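Local coordinates for protein Nrps/pks (Streptomyces albus, PDB 4OPF) that is the ketosynthase domain KS8, in OzmH, of the "AT-less" oxazolomycin NRPS/PKS and probably handles acyl intermediates, perhaps without elongating them, at residues 60-65 / 80-85; 171-174 / 178-181. All coordinates share one frame; numbering follows the deposited sequence.

How the contacts relate
Contact 1 (60-65 / 80-85) closes along the chain before contact 2 (171-174 / 178-181) opens, so the two follow each other in series inside the ketosynthase region. Their centres lie 27 Å apart and their nearest atoms about 15 Å apart, without touching. The mixed sheet connects them indirectly: helix 79-95 of contact 1 packs on strand 181-188, and the loop of contact 2 runs into the start of that strand. Contact 1 fastens a long loop to a helix at the periphery of the chain, whereas contact 2 joins the end of helix 162-175 to the sheet and also meets the second subunit, so only the latter takes part in the dimer.

Contact 1: residues 60-65 / 80-85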
# COMPACT_ATOMS: atom_id res chain seq x y z
N GLU A 60 -2.62 -7.39 -30.06
CA GLU A 60 -2.18 -8.30 -31.12
C GLU A 60 -1.21 -9.38 -30.65
O GLU A 60 -0.38 -9.85 -31.41
CB GLU A 60 -1.53 -7.48 -32.22
CG GLU A 60 -2.56 -6.73 -33.05
CD GLU A 60 -1.92 -6.14 -34.26
OE1 GLU A 60 -0.75 -5.70 -34.13
OE2 GLU A 60 -2.57 -6.13 -35.32
N GLY A 61 -1.36 -9.79 -29.40
CA GLY A 61 -0.41 -10.69 -28.77
C GLY A 61 0.74 -9.95 -28.09
O GLY A 61 0.68 -8.72 -27.83
N PHE A 62 1.78 -10.70 -27.80
CA PHE A 62 2.84 -10.24 -26.93
C PHE A 62 4.13 -10.78 -27.49
O PHE A 62 4.10 -11.65 -28.37
CB PHE A 62 2.59 -10.75 -25.50
CG PHE A 62 1.29 -10.25 -24.86
CD1 PHE A 62 1.15 -8.92 -24.42
CD2 PHE A 62 0.19 -11.12 -24.70
CE1 PHE A 62 -0.03 -8.46 -23.83
CE2 PHE A 62 -1.01 -10.65 -24.13
CZ PHE A 62 -1.11 -9.33 -23.68
N ASP A 63 5.24 -10.24 -27.01
CA ASP A 63 6.59 -10.76 -27.33
C ASP A 63 7.29 -11.28 -26.07
O ASP A 63 8.10 -10.58 -25.50
CB ASP A 63 7.42 -9.66 -27.96
CG ASP A 63 8.74 -10.17 -28.53
OD1 ASP A 63 9.20 -11.27 -28.13
OD2 ASP A 63 9.32 -9.46 -29.39
N PRO A 64 6.97 -12.49 -25.63
CA PRO A 64 7.54 -13.07 -24.40
C PRO A 64 9.07 -13.07 -24.43
O PRO A 64 9.70 -12.82 -23.38
CB PRO A 64 7.06 -14.53 -24.40
CG PRO A 64 5.92 -14.56 -25.36
CD PRO A 64 6.22 -13.50 -26.40
N GLY A 65 9.63 -13.40 -25.60
CA GLY A 65 11.08 -13.52 -25.80
C GLY A 65 11.85 -12.28 -25.36
O GLY A 65 12.89 -12.36 -24.69
N GLN A 80 -2.66 -9.30 -18.09
CA GLN A 80 -2.43 -7.96 -17.54
C GLN A 80 -0.96 -7.79 -17.19
O GLN A 80 -0.43 -6.70 -17.31
CB GLN A 80 -3.31 -7.73 -16.31
CG GLN A 80 -4.81 -7.82 -16.57
CD GLN A 80 -5.64 -7.55 -15.31
OE1 GLN A 80 -6.48 -6.66 -15.32
NE2 GLN A 80 -5.43 -8.33 -14.23
N ALA A 81 -0.29 -8.88 -16.77
CA ALA A 81 1.09 -8.77 -16.39
C ALA A 81 1.96 -8.55 -17.63
O ALA A 81 2.89 -7.73 -17.62
CB ALA A 81 1.53 -10.01 -15.61
N LEU A 82 1.66 -9.25 -18.71
CA LEU A 82 2.41 -9.10 -19.94
C LEU A 82 2.23 -7.70 -20.52
O LEU A 82 3.17 -7.10 -21.00
CB LEU A 82 1.97 -10.11 -20.97
CG LEU A 82 2.14 -11.55 -20.50
CD1 LEU A 82 1.53 -12.55 -21.46
CD2 LEU A 82 3.62 -11.82 -20.44
N LEU A 83 1.02 -7.17 -20.47
CA LEU A 83 0.77 -5.84 -20.93
C LEU A 83 1.51 -4.79 -20.12
O LEU A 83 2.00 -3.82 -20.67
CB LEU A 83 -0.73 -5.58 -20.85
CG LEU A 83 -1.28 -4.28 -21.37
CD1 LEU A 83 -0.90 -4.07 -22.79
CD2 LEU A 83 -2.81 -4.26 -21.22
N LEU A 84 1.54 -4.94 -18.80
CA LEU A 84 2.30 -4.04 -17.94
C LEU A 84 3.79 -4.06 -18.25
O LEU A 84 4.46 -3.03 -18.16
CB LEU A 84 2.14 -4.41 -16.48
CG LEU A 84 0.92 -3.83 -15.82
CD1 LEU A 84 0.90 -4.39 -14.40
CD2 LEU A 84 0.95 -2.30 -15.77
N LEU A 85 4.34 -5.24 -18.55
CA LEU A 85 5.75 -5.31 -18.93
C LEU A 85 6.06 -4.44 -20.18
O LEU A 85 7.02 -3.67 -20.19
CB LEU A 85 6.18 -6.77 -19.22
CG LEU A 85 6.37 -7.61 -17.95
CD1 LEU A 85 6.46 -9.08 -18.31
CD2 LEU A 85 7.67 -7.20 -17.27
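Phe62 lays one face of its ring against Leu82, whose CB stands 3.8 Å from the ring centroid and only 14° off the ring normal, a CH-pi contact. The closest approach, 3.7 Å from Phe62 CD1 to Leu82 CB, puts that carbon somewhat toward the rim. Leu82 CD1 extends the cover to the other flank of the ring, 3.8 Å from Phe62 CD2, and the two side chains cross at about a right angle. Leu82 CG is anti to its carbonyl carbon (chi1 -59°), beside the backbone N, and the extended second torsion then carries CD1 to the ring. A leucine suits the place because it offers aliphatic carbon at two points, and a phenylalanine because it spans both.

Toward Leu83 the side chains fit less closely, Phe62 CE1 meeting Leu83 CB at 4.2 Å, though the backbone N of Leu83 comes obliquely within 3.7 Å of Phe62 CE1. The contact thus joins the loop between helices 24-33 and 71-76 to helix 79-95, within the thiolase-like fold of ketosynthases. This helix also packs against helix 138-147 and strand 181-188. Leu69, Met77 and Ala74 also touch Leu82 and help to bury it. With an alanine here instead of Phe62, the ring face over Leu82 CB and CD1 would be lost, which would probably open a gap and weaken this part of the loop's hold on the helix.

The loop is more open at Glu60, which is exposed and poorly ordered. At the backbone angles of Gly61 a CB would press on the carbonyl O of Glu60. Phe62 is itself partly exposed, its backbone hydrogen-bonded to Arg429, and Asp63 OD2 accepts from Ala427 N in the C-terminal part of the chain. Pro64, by contrast, is buried against Leu69, Asp71 and Ala74.

Contact 2: residues 171-174 / 178-181; sequences AQAL and DVEA
The carbonyl O of Ala173 accepts from the backbone N of Asp178 at 3.0 Å and shares the Ser176 hydroxyl with Gln172 O. The first bond is bent, with an N-H...O angle of 131°, although the donor lies nearly along the C=O axis. Close by, a water bridges the chain reversal, donating to Leu174 O at 2.7 Å and to Val179 O at 2.8 Å.

Beneath these polar links Val179 CG2 wedges between Leu174 CD2 (3.7 Å) and Ala173 CB (3.8 Å). It sits between its own backbone N and carbonyl carbon (chi1 -61° for CG1), which directs this methyl to the helix. The small Ala173 leaves room for it, and Leu174 reaches on with CD2 to Ala181 CA at 3.8 Å. The end of helix 162-175 is thereby joined to strand 181-188, closing a beta-alpha-beta crossover from strand 153-156 in the thiolase-like fold.

Asp178 points its carboxylate to the second subunit, forming salt bridges with Arg277 and Lys281 and a hydrogen bond with His168, all of that subunit, while Glu180 pairs with Arg105 of its own chain. With backbone groups and water closing the turn, the Asp178 carboxylate, not needed there, is left to be held by the basic groups of the dimer partner.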
# COMPACT_ATOMS: atom_id res chain seq x y z
N ALA A 171 3.97 8.54 -3.86
CA ALA A 171 4.30 9.89 -3.35
C ALA A 171 4.80 9.84 -1.90
O ALA A 171 5.76 10.52 -1.55
CB ALA A 171 3.08 10.77 -3.42
N GLN A 172 4.17 9.02 -1.06
CA GLN A 172 4.67 8.88 0.32
C GLN A 172 6.06 8.31 0.31
O GLN A 172 6.93 8.76 1.05
CB GLN A 172 3.80 7.95 1.11
CG GLN A 172 2.31 8.25 1.05
CD GLN A 172 1.74 8.73 2.34
OE1 GLN A 172 1.48 7.94 3.24
NE2 GLN A 172 1.50 10.04 2.44
N ALA A 173 6.32 7.33 -0.58
CA ALA A 173 7.64 6.75 -0.61
C ALA A 173 8.68 7.75 -1.07
O ALA A 173 9.83 7.80 -0.55
CB ALA A 173 7.64 5.48 -1.47
N LEU A 174 8.34 8.54 -2.05
CA LEU A 174 9.27 9.51 -2.55
C LEU A 174 9.51 10.64 -1.50
O LEU A 174 10.63 11.04 -1.25
CB LEU A 174 8.74 10.11 -3.84
CG LEU A 174 8.83 9.24 -5.08
CD1 LEU A 174 7.88 9.77 -6.13
CD2 LEU A 174 10.23 9.24 -5.63
N ASP A 178 12.36 6.97 0.79
CA ASP A 178 12.48 5.51 0.67
C ASP A 178 12.85 4.99 -0.75
O ASP A 178 13.45 3.93 -0.88
CB ASP A 178 11.21 4.83 1.19
CG ASP A 178 11.12 4.81 2.74
OD1 ASP A 178 12.09 5.24 3.47
OD2 ASP A 178 10.06 4.37 3.25
N VAL A 179 12.50 5.74 -1.79
CA VAL A 179 12.85 5.41 -3.18
C VAL A 179 13.39 6.67 -3.84
O VAL A 179 13.01 7.79 -3.46
CB VAL A 179 11.64 4.87 -3.95
CG1 VAL A 179 11.12 3.61 -3.31
CG2 VAL A 179 10.50 5.89 -4.01
N GLU A 180 14.24 6.49 -4.81
CA GLU A 180 14.67 7.60 -5.67
C GLU A 180 13.70 7.84 -6.83
O GLU A 180 13.73 8.91 -7.45
CB GLU A 180 16.09 7.37 -6.19
CG GLU A 180 16.19 6.21 -7.16
CD GLU A 180 17.44 6.21 -8.05
OE1 GLU A 180 18.53 5.86 -7.55
OE2 GLU A 180 17.30 6.53 -9.27
N ALA A 181 12.87 6.86 -7.16
CA ALA A 181 11.95 7.02 -8.24
C ALA A 181 10.92 5.95 -8.10
O ALA A 181 11.10 5.03 -7.31
CB ALA A 181 12.68 6.89 -9.57
O HOH W 1 12.98 10.43 -2.53